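Local coordinates for protein MtVAO615 (Myceliophthora thermophila, PDB 6F72) that probably acts as a flavoprotein oxidase that carries one bicovalently bound FAD and, once reduced, reacts rapidly with molecular oxygen, though its substrate remains unidentified, at residues 417-420 against 421-424; 433-436 against 437-441; 513-517 against 518-522. All blocks are in the same frame, centred on the assembly; numbering follows the deposited sequence.

Three short-range contacts follow one another in series along the chain, with none nested or crossed; each closes only a local turn. Contact 1 bends the chain from edge strand 412-419 into helix 420-424. Contact 2 lies in the last turns of the next helix, 426-439, and contact 3 is a turn in the loop between helices 488-508 and 527-532. Although separate in sequence, they are tied through space: Ile418 CD1 packs 4.0 Å from Phe436 CZ, linking contacts 1 and 2, while Ile417 N probably hydrogen-bonds to Ser514 O at 2.8 Å, linking contact 1 to contact 3. Contacts 2 and 3 do not touch. Strand 412-419 thus connects the glycosylated helix 426-439 with the flavin site.

Contact 1: residues 417-420 against 421-424; sequences IIPR and SLVT
Thr424 N donates to Arg420 O over 3.0 Å at an N-H...O angle of 158°, the regular i to i+4 bond of a helix, while one residue earlier in the chain Pro419 O takes only a weak bond from Leu422 N at 3.3 Å. Pro419 closes the strand and stands at the N-cap of the helix. Its ring meets Leu422 side by side, both pointing the same way, with CD1 of the leucine 3.8 Å from Pro419 CD and almost as near CG. Ile418 widens this apolar patch by turning its CG2 branch to Val423 CG2, 4.3 Å away. Round the helix, Arg420 and Thr424 meet through their aliphatic parts: CG of the arginine stands anti to its own nitrogen (chi1 -163°) and touches Thr424 CG2 at 4.0 Å. Beyond CG the arginine chain bends and leaves the contact, NH2 forming a salt bridge with Asp335 of helix 316-335; His327 and Pro331 of that helix lie against Val423 and Thr424. The whole illustrates a strand-to-helix junction with proline at the N-cap, here leading off the edge strand of a seven-stranded antiparallel sheet.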
loop_
_atom_site.group_PDB
_atom_site.type_symbol
_atom_site.label_atom_id
_atom_site.label_comp_id
_atom_site.label_asym_id
_atom_site.label_seq_id
_atom_site.Cartn_x
_atom_site.Cartn_y
_atom_site.Cartn_z
ATOM N N ILE A 417 9.618 -8.317 -5.667
ATOM C CA ILE A 417 8.867 -9.517 -5.986
ATOM C C ILE A 417 9.918 -10.484 -6.521
ATOM O O ILE A 417 10.594 -10.192 -7.510
ATOM C CB ILE A 417 7.763 -9.268 -7.033
ATOM C CG1 ILE A 417 6.682 -8.357 -6.443
ATOM C CG2 ILE A 417 7.123 -10.579 -7.465
ATOM C CD1 ILE A 417 6.113 -7.361 -7.421
ATOM N N ILE A 418 10.062 -11.603 -5.818
ATOM C CA ILE A 418 11.115 -12.591 -6.079
ATOM C C ILE A 418 10.525 -13.827 -6.794
ATOM O O ILE A 418 9.712 -14.544 -6.204
ATOM C CB ILE A 418 11.858 -12.982 -4.769
ATOM C CG1 ILE A 418 12.423 -11.721 -4.068
ATOM C CG2 ILE A 418 12.963 -13.998 -5.046
ATOM C CD1 ILE A 418 13.031 -11.943 -2.692
ATOM N N PRO A 419 10.926 -14.066 -8.066
ATOM C CA PRO A 419 10.483 -15.252 -8.842
ATOM C C PRO A 419 10.731 -16.580 -8.129
ATOM O O PRO A 419 11.770 -16.752 -7.490
ATOM C CB PRO A 419 11.334 -15.198 -10.118
ATOM C CG PRO A 419 11.786 -13.790 -10.243
ATOM C CD PRO A 419 11.700 -13.120 -8.894
ATOM N N ARG A 420 9.775 -17.495 -8.235
ATOM C CA ARG A 420 9.928 -18.889 -7.777
ATOM C C ARG A 420 11.179 -19.605 -8.312
ATOM O O ARG A 420 11.820 -20.369 -7.573
ATOM C CB ARG A 420 8.696 -19.698 -8.164
ATOM C CG ARG A 420 8.550 -21.014 -7.422
ATOM C CD ARG A 420 7.507 -21.889 -8.094
ATOM N NE ARG A 420 6.595 -22.480 -7.112
ATOM C CZ ARG A 420 5.351 -22.076 -6.881
ATOM N NH1 ARG A 420 4.818 -21.071 -7.561
ATOM N NH2 ARG A 420 4.627 -22.678 -5.951
ATOM N N SER A 421 11.524 -19.354 -9.576
ATOM C CA SER A 421 12.645 -20.056 -10.237
ATOM C C SER A 421 14.001 -19.724 -9.597
ATOM O O SER A 421 14.908 -20.551 -9.597
ATOM C CB SER A 421 12.663 -19.761 -11.738
ATOM O OG SER A 421 12.590 -18.362 -11.962
ATOM N N LEU A 422 14.114 -18.520 -9.037
ATOM C CA LEU A 422 15.313 -18.113 -8.293
ATOM C C LEU A 422 15.496 -18.920 -7.010
ATOM O O LEU A 422 16.604 -19.398 -6.729
ATOM C CB LEU A 422 15.327 -16.607 -8.018
ATOM C CG LEU A 422 15.478 -15.678 -9.230
ATOM C CD1 LEU A 422 15.340 -14.237 -8.782
ATOM C CD2 LEU A 422 16.775 -15.863 -10.014
ATOM N N VAL A 423 14.404 -19.107 -6.276
ATOM C CA VAL A 423 14.395 -19.843 -5.012
ATOM C C VAL A 423 14.597 -21.355 -5.191
ATOM O O VAL A 423 15.321 -21.989 -4.425
ATOM C CB VAL A 423 13.084 -19.591 -4.238
ATOM C CG1 VAL A 423 13.027 -20.441 -2.985
ATOM C CG2 VAL A 423 12.937 -18.118 -3.884
ATOM N N THR A 424 13.935 -21.932 -6.187
ATOM C CA THR A 424 13.947 -23.394 -6.384
ATOM C C THR A 424 15.257 -23.953 -6.967
ATOM O O THR A 424 15.523 -25.158 -6.849
ATOM C CB THR A 424 12.733 -23.852 -7.204
ATOM O OG1 THR A 424 12.717 -23.146 -8.448
ATOM C CG2 THR A 424 11.455 -23.536 -6.428
#

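Contact 2: residues 433-436 against 437-441. With NAG (2-acetamido-2-deoxy-beta-D-glucopyranose), chain G.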
loop_
_atom_site.group_PDB
_atom_site.type_symbol
_atom_site.label_atom_id
_atom_site.label_comp_id
_atom_site.label_asym_id
_atom_site.label_seq_id
_atom_site.Cartn_x
_atom_site.Cartn_y
_atom_site.Cartn_z
ATOM N N THR A 433 19.656 -15.686 -0.598
ATOM C CA THR A 433 20.049 -15.803 0.813
ATOM C C THR A 433 21.130 -14.777 1.180
ATOM O O THR A 433 20.998 -14.084 2.192
ATOM C CB THR A 433 20.476 -17.240 1.182
ATOM O OG1 THR A 433 19.410 -18.142 0.861
ATOM C CG2 THR A 433 20.777 -17.364 2.669
ATOM N N ASP A 434 22.155 -14.650 0.337
ATOM C CA ASP A 434 23.215 -13.651 0.538
ATOM C C ASP A 434 22.713 -12.195 0.545
ATOM O O ASP A 434 23.262 -11.363 1.284
ATOM C CB ASP A 434 24.372 -13.833 -0.462
ATOM C CG ASP A 434 25.092 -15.180 -0.307
ATOM O OD1 ASP A 434 25.025 -15.817 0.771
ATOM O OD2 ASP A 434 25.724 -15.610 -1.290
ATOM N N LEU A 435 21.680 -11.890 -0.249
ATOM C CA LEU A 435 21.019 -10.568 -0.187
ATOM C C LEU A 435 20.406 -10.297 1.189
ATOM O O LEU A 435 20.613 -9.224 1.772
ATOM C CB LEU A 435 19.960 -10.408 -1.284
ATOM C CG LEU A 435 19.042 -9.165 -1.241
ATOM C CD1 LEU A 435 19.835 -7.876 -1.434
ATOM C CD2 LEU A 435 17.903 -9.290 -2.252
ATOM N N PHE A 436 19.663 -11.282 1.691
ATOM C CA PHE A 436 18.989 -11.222 2.988
ATOM C C PHE A 436 19.969 -11.077 4.155
ATOM O O PHE A 436 19.657 -10.402 5.139
ATOM C CB PHE A 436 18.111 -12.463 3.180
ATOM C CG PHE A 436 16.801 -12.424 2.423
ATOM C CD1 PHE A 436 16.619 -11.588 1.302
ATOM C CD2 PHE A 436 15.741 -13.246 2.822
ATOM C CE1 PHE A 436 15.411 -11.569 0.613
ATOM C CE2 PHE A 436 14.527 -13.221 2.136
ATOM C CZ PHE A 436 14.369 -12.393 1.023
ATOM N N ARG A 437 21.139 -11.718 4.033
ATOM C CA ARG A 437 22.232 -11.579 5.002
ATOM C C ARG A 437 22.749 -10.151 5.029
ATOM O O ARG A 437 22.898 -9.579 6.107
ATOM C CB ARG A 437 23.404 -12.508 4.681
ATOM C CG ARG A 437 23.118 -13.989 4.732
ATOM C CD ARG A 437 24.367 -14.731 4.278
ATOM N NE ARG A 437 25.179 -15.160 5.411
ATOM C CZ ARG A 437 25.507 -16.428 5.671
ATOM N NH1 ARG A 437 25.118 -17.425 4.876
ATOM N NH2 ARG A 437 26.244 -16.707 6.734
ATOM N N ASN A 438 23.026 -9.597 3.845
ATOM C CA ASN A 438 23.475 -8.205 3.689
ATOM C C ASN A 438 22.515 -7.155 4.293
ATOM O O ASN A 438 22.957 -6.233 4.995
ATOM C CB ASN A 438 23.758 -7.895 2.212
ATOM C CG ASN A 438 25.027 -8.568 1.691
ATOM O OD1 ASN A 438 25.616 -9.432 2.350
ATOM N ND2 ASN A 438 25.451 -8.162 0.488
ATOM N N ILE A 439 21.216 -7.314 4.028
ATOM C CA ILE A 439 20.177 -6.428 4.575
ATOM C C ILE A 439 20.111 -6.556 6.099
ATOM O O ILE A 439 19.953 -5.547 6.804
ATOM C CB ILE A 439 18.772 -6.671 3.943
ATOM C CG1 ILE A 439 18.806 -6.425 2.424
ATOM C CG2 ILE A 439 17.725 -5.777 4.614
ATOM C CD1 ILE A 439 17.636 -7.005 1.633
ATOM N N SER A 440 20.248 -7.786 6.595
ATOM C CA SER A 440 20.290 -8.061 8.037
ATOM C C SER A 440 21.441 -7.364 8.801
ATOM O O SER A 440 21.429 -7.329 10.030
ATOM C CB SER A 440 20.340 -9.568 8.285
ATOM O OG SER A 440 19.173 -10.201 7.801
ATOM N N GLN A 441 22.416 -6.808 8.076
ATOM C CA GLN A 441 23.544 -6.077 8.691
ATOM C C GLN A 441 23.260 -4.577 8.784
ATOM O O GLN A 441 24.028 -3.826 9.417
ATOM C CB GLN A 441 24.885 -6.323 7.952
ATOM C CG GLN A 441 25.281 -7.775 7.701
ATOM C CD GLN A 441 25.021 -8.689 8.883
ATOM O OE1 GLN A 441 25.571 -8.499 9.965
ATOM N NE2 GLN A 441 24.174 -9.689 8.680
HETATM C C1 NAG G . 26.621 -8.649 -0.204
HETATM C C2 NAG G . 26.326 -8.516 -1.714
HETATM C C3 NAG G . 27.583 -8.389 -2.603
HETATM C C4 NAG G . 28.701 -7.551 -1.965
HETATM C C5 NAG G . 28.983 -8.093 -0.557
HETATM C C6 NAG G . 30.142 -7.397 0.154
HETATM C C7 NAG G . 24.296 -9.631 -2.629
HETATM C C8 NAG G . 23.696 -10.970 -2.948
HETATM N N2 NAG G . 25.533 -9.674 -2.111
HETATM O O3 NAG G . 27.247 -7.805 -3.865
HETATM O O4 NAG G . 29.876 -7.529 -2.795
HETATM O O5 NAG G . 27.786 -7.926 0.226
HETATM O O6 NAG G . 29.753 -6.070 0.535
HETATM O O7 NAG G . 23.676 -8.596 -2.845
HETATM O O HOH W 1 24.161 -17.920 2.117
#
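Asn438 and Asp434, joined by a bond from Asn438 N to Asp434 O, belong to an i to i+3 and i to i+4 contact along the final turns of the alpha-helix 426-439, which packs between helices 316-335 and 488-508 and against strand 472-480 of the seven-stranded antiparallel sheet. Equivalent backbone bonds join Arg437 N to Thr433 O and Ile439 N to Leu435 O. On the buried side, Leu435 CG meets the CD1 end of Ile439 at 3.9 Å, in a patch that Met505, Met506 and Leu502 extend. The oppositely charged side chains of Asp434 and Arg437 lie side by side without forming a salt bridge, OD1 and NH1 being 4.4 Å apart and the carboxylate and guanidinium planes turned by 56°. A water closes the gap, donating to Asp434 OD1 at 2.6 Å and accepting from Arg437 NH1 in the guanidinium plane; the other terminal nitrogen, NH2, has its salt bridge with Glu317. Asn438 carries an N-linked glycan, its ND2 bonded to C1 of the sugar, whose acetamido methyl C8 lies back over the helix, 3.5 Å from Leu435 N. At the last turn, Ser440 OG is held beside its own nitrogen (chi1 -63°), and both atoms bond to one carbonyl: Phe436 O accepts from Ser440 OG at 2.7 Å and from Ser440 N at 3.1 Å, from opposite faces of its plane.

Contact 3: residues 513-517 against 518-522. With FAD (flavin-adenine dinucleotide), chain E.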
loop_
_atom_site.group_PDB
_atom_site.type_symbol
_atom_site.label_atom_id
_atom_site.label_comp_id
_atom_site.label_asym_id
_atom_site.label_seq_id
_atom_site.Cartn_x
_atom_site.Cartn_y
_atom_site.Cartn_z
ATOM N N GLY A 513 12.833 -10.534 -11.335
ATOM C CA GLY A 513 11.886 -9.983 -10.372
ATOM C C GLY A 513 11.519 -8.550 -10.694
ATOM O O GLY A 513 11.854 -8.028 -11.762
ATOM N N SER A 514 10.819 -7.902 -9.771
ATOM C CA SER A 514 10.406 -6.520 -9.990
ATOM C C SER A 514 10.231 -5.823 -8.648
ATOM O O SER A 514 10.331 -6.465 -7.594
ATOM C CB SER A 514 9.103 -6.470 -10.805
ATOM O OG SER A 514 8.021 -6.916 -10.013
ATOM N N VAL A 515 9.970 -4.518 -8.703
ATOM C CA VAL A 515 9.698 -3.725 -7.502
ATOM C C VAL A 515 8.207 -3.417 -7.494
ATOM O O VAL A 515 7.636 -2.909 -8.472
ATOM C CB VAL A 515 10.621 -2.476 -7.382
ATOM C CG1 VAL A 515 10.454 -1.760 -6.040
ATOM C CG2 VAL A 515 12.084 -2.882 -7.505
ATOM N N TYR A 516 7.567 -3.820 -6.404
ATOM C CA TYR A 516 6.153 -3.600 -6.195
ATOM C C TYR A 516 5.931 -2.085 -6.112
ATOM O O TYR A 516 6.577 -1.402 -5.298
ATOM C CB TYR A 516 5.721 -4.340 -4.932
ATOM C CG TYR A 516 4.264 -4.210 -4.525
ATOM C CD1 TYR A 516 3.235 -4.024 -5.472
ATOM C CD2 TYR A 516 3.903 -4.313 -3.179
ATOM C CE1 TYR A 516 1.899 -3.919 -5.068
ATOM C CE2 TYR A 516 2.579 -4.212 -2.770
ATOM C CZ TYR A 516 1.575 -4.029 -3.712
ATOM O OH TYR A 516 0.257 -3.919 -3.276
ATOM N N LEU A 517 5.063 -1.551 -6.982
ATOM C CA LEU A 517 4.902 -0.082 -7.099
ATOM C C LEU A 517 4.368 0.572 -5.816
ATOM O O LEU A 517 4.543 1.787 -5.599
ATOM C CB LEU A 517 4.035 0.292 -8.315
ATOM C CG LEU A 517 2.526 0.005 -8.315
ATOM C CD1 LEU A 517 1.747 1.082 -7.543
ATOM C CD2 LEU A 517 1.965 -0.156 -9.731
ATOM N N ASN A 518 3.689 -0.239 -5.000
ATOM C CA ASN A 518 3.103 0.228 -3.741
ATOM C C ASN A 518 4.125 0.348 -2.620
ATOM O O ASN A 518 3.931 1.132 -1.700
ATOM C CB ASN A 518 1.943 -0.669 -3.293
ATOM C CG ASN A 518 0.578 -0.199 -3.827
ATOM O OD1 ASN A 518 0.327 1.000 -3.985
ATOM N ND2 ASN A 518 -0.306 -1.151 -4.095
ATOM N N GLU A 519 5.213 -0.420 -2.698
ATOM C CA GLU A 519 6.209 -0.459 -1.624
ATOM C C GLU A 519 7.591 -0.226 -2.207
ATOM O O GLU A 519 8.347 -1.162 -2.445
ATOM C CB GLU A 519 6.113 -1.788 -0.860
ATOM C CG GLU A 519 4.715 -2.063 -0.308
ATOM C CD GLU A 519 4.652 -3.283 0.587
ATOM O OE1 GLU A 519 5.230 -4.336 0.239
ATOM O OE2 GLU A 519 4.008 -3.185 1.653
ATOM N N ALA A 520 7.873 1.035 -2.508
ATOM C CA ALA A 520 9.160 1.460 -3.052
ATOM C C ALA A 520 9.524 2.844 -2.512
ATOM O O ALA A 520 8.711 3.484 -1.837
ATOM C CB ALA A 520 9.104 1.495 -4.561
ATOM N N ASN A 521 10.749 3.283 -2.808
ATOM C CA ASN A 521 11.193 4.622 -2.508
ATOM C C ASN A 521 10.875 5.557 -3.668
ATOM O O ASN A 521 11.074 5.193 -4.815
ATOM C CB ASN A 521 12.701 4.608 -2.239
ATOM C CG ASN A 521 13.192 5.915 -1.652
ATOM O OD1 ASN A 521 13.381 6.900 -2.369
ATOM N ND2 ASN A 521 13.401 5.931 -0.350
ATOM N N HIS A 522 10.403 6.768 -3.355
ATOM C CA HIS A 522 10.091 7.807 -4.359
ATOM C C HIS A 522 11.265 8.317 -5.205
ATOM O O HIS A 522 11.044 8.953 -6.244
ATOM C CB HIS A 522 9.448 9.011 -3.678
ATOM C CG HIS A 522 10.386 9.769 -2.791
ATOM N ND1 HIS A 522 10.515 11.143 -2.844
ATOM C CD2 HIS A 522 11.243 9.345 -1.829
ATOM C CE1 HIS A 522 11.397 11.531 -1.938
ATOM N NE2 HIS A 522 11.850 10.460 -1.310
HETATM P PA FAD E . -3.273 6.541 -0.090
HETATM O O1A FAD E . -1.912 7.104 0.229
HETATM O O2A FAD E . -4.453 7.352 0.367
HETATM O O5B FAD E . -3.355 6.297 -1.676
HETATM C C5B FAD E . -2.273 5.723 -2.410
HETATM C C4B FAD E . -2.309 6.142 -3.875
HETATM O O4B FAD E . -3.566 5.777 -4.449
HETATM C C3B FAD E . -2.158 7.633 -4.109
HETATM O O3B FAD E . -1.415 7.789 -5.325
HETATM C C2B FAD E . -3.575 8.140 -4.314
HETATM O O2B FAD E . -3.615 9.281 -5.175
HETATM C C1B FAD E . -4.256 6.937 -4.944
HETATM N N9A FAD E . -5.690 6.784 -4.598
HETATM C C8A FAD E . -6.171 6.305 -3.431
HETATM N N7A FAD E . -7.527 6.256 -3.455
HETATM C C5A FAD E . -7.921 6.701 -4.659
HETATM C C6A FAD E . -9.220 6.906 -5.339
HETATM N N6A FAD E . -10.369 6.619 -4.688
HETATM N N1A FAD E . -9.211 7.395 -6.600
HETATM C C2A FAD E . -8.065 7.691 -7.252
HETATM N N3A FAD E . -6.842 7.520 -6.692
HETATM C C4A FAD E . -6.710 7.039 -5.421
HETATM N N1 FAD E . 0.323 -3.368 0.492
HETATM C C2 FAD E . 0.178 -4.690 0.221
HETATM O O2 FAD E . 0.099 -5.060 -0.974
HETATM N N3 FAD E . 0.118 -5.616 1.204
HETATM C C4 FAD E . 0.207 -5.319 2.510
HETATM O O4 FAD E . 0.150 -6.212 3.386
HETATM C C4X FAD E . 0.356 -3.895 2.884
HETATM N N5 FAD E . 0.438 -3.506 4.175
HETATM C C5X FAD E . 0.582 -2.193 4.517
HETATM C C6 FAD E . 0.662 -1.808 5.873
HETATM C C7 FAD E . 0.805 -0.441 6.195
HETATM C C7M FAD E . 0.899 -0.049 7.659
HETATM C C8 FAD E . 0.858 0.600 5.105
HETATM C C8M FAD E . 0.912 2.100 5.350
HETATM C C9 FAD E . 0.775 0.197 3.775
HETATM C C9A FAD E . 0.641 -1.153 3.435
HETATM N N10 FAD E . 0.537 -1.542 2.078
HETATM C C10 FAD E . 0.412 -2.914 1.769
HETATM C "C1'" FAD E . 0.646 -0.541 1.020
HETATM C "C2'" FAD E . -0.593 -0.126 0.285
HETATM O "O2'" FAD E . -0.949 -1.188 -0.597
HETATM C "C3'" FAD E . -0.195 1.118 -0.500
HETATM O "O3'" FAD E . 0.483 2.070 0.348
HETATM C "C4'" FAD E . -1.403 1.770 -1.155
HETATM O "O4'" FAD E . -0.963 2.778 -2.066
HETATM C "C5'" FAD E . -2.381 2.323 -0.116
HETATM O "O5'" FAD E . -3.453 3.017 -0.734
HETATM P P FAD E . -4.417 3.940 0.159
HETATM O O1P FAD E . -4.845 3.160 1.369
HETATM O O2P FAD E . -5.419 4.527 -0.807
HETATM O O3P FAD E . -3.401 5.108 0.623
#
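Tyr516 and Glu519 are the ends of a type I beta turn, closed by the bond from Glu519 N to Tyr516 O at 3.1 Å, which sets three side chains against the FAD in the berberine-like part of this VAO-type protein. The polar contacts form a chain. Tyr516 OH donates to the flavin carbonyl O2 over 2.6 Å and accepts from Asn518 ND2 at 2.9 Å; that N-H...O bond is nearly straight (167°) and lies close to the amide plane. Asn518 ND2 also reaches Gly230 O, while OD1 of the same amide accepts a hydrogen bond from the ribityl hydroxyl O4', so that one asparagine links the tyrosine to the ribityl chain of the cofactor. A phenylalanine in place of Tyr516 has no hydroxyl, and would probably leave flavin O2 without this donor and Asn518 ND2 without one of its two acceptors. With CG anti to the backbone nitrogen (chi1 179°), the phenol ring reaches out to the flavin while Asn518 CB sits over one face, displaced toward the rim, in a CH-pi contact 3.7 Å from the centroid. The asparagine amide stands almost upright to the ring, at 84°. Trp469 meets the tyrosine edge-to-face. Apolar packing flanks the turn, where Val515 CG1 touches Ala520 CB at 3.8 Å and Phe531 of helix 527-532 lies against both. At the ring's edge the Glu519 carboxylate runs past the tyrosine, OE1 being 3.7 Å from Tyr516 CD2 and near the ring plane, and OE2 3.6 Å from flavin C10.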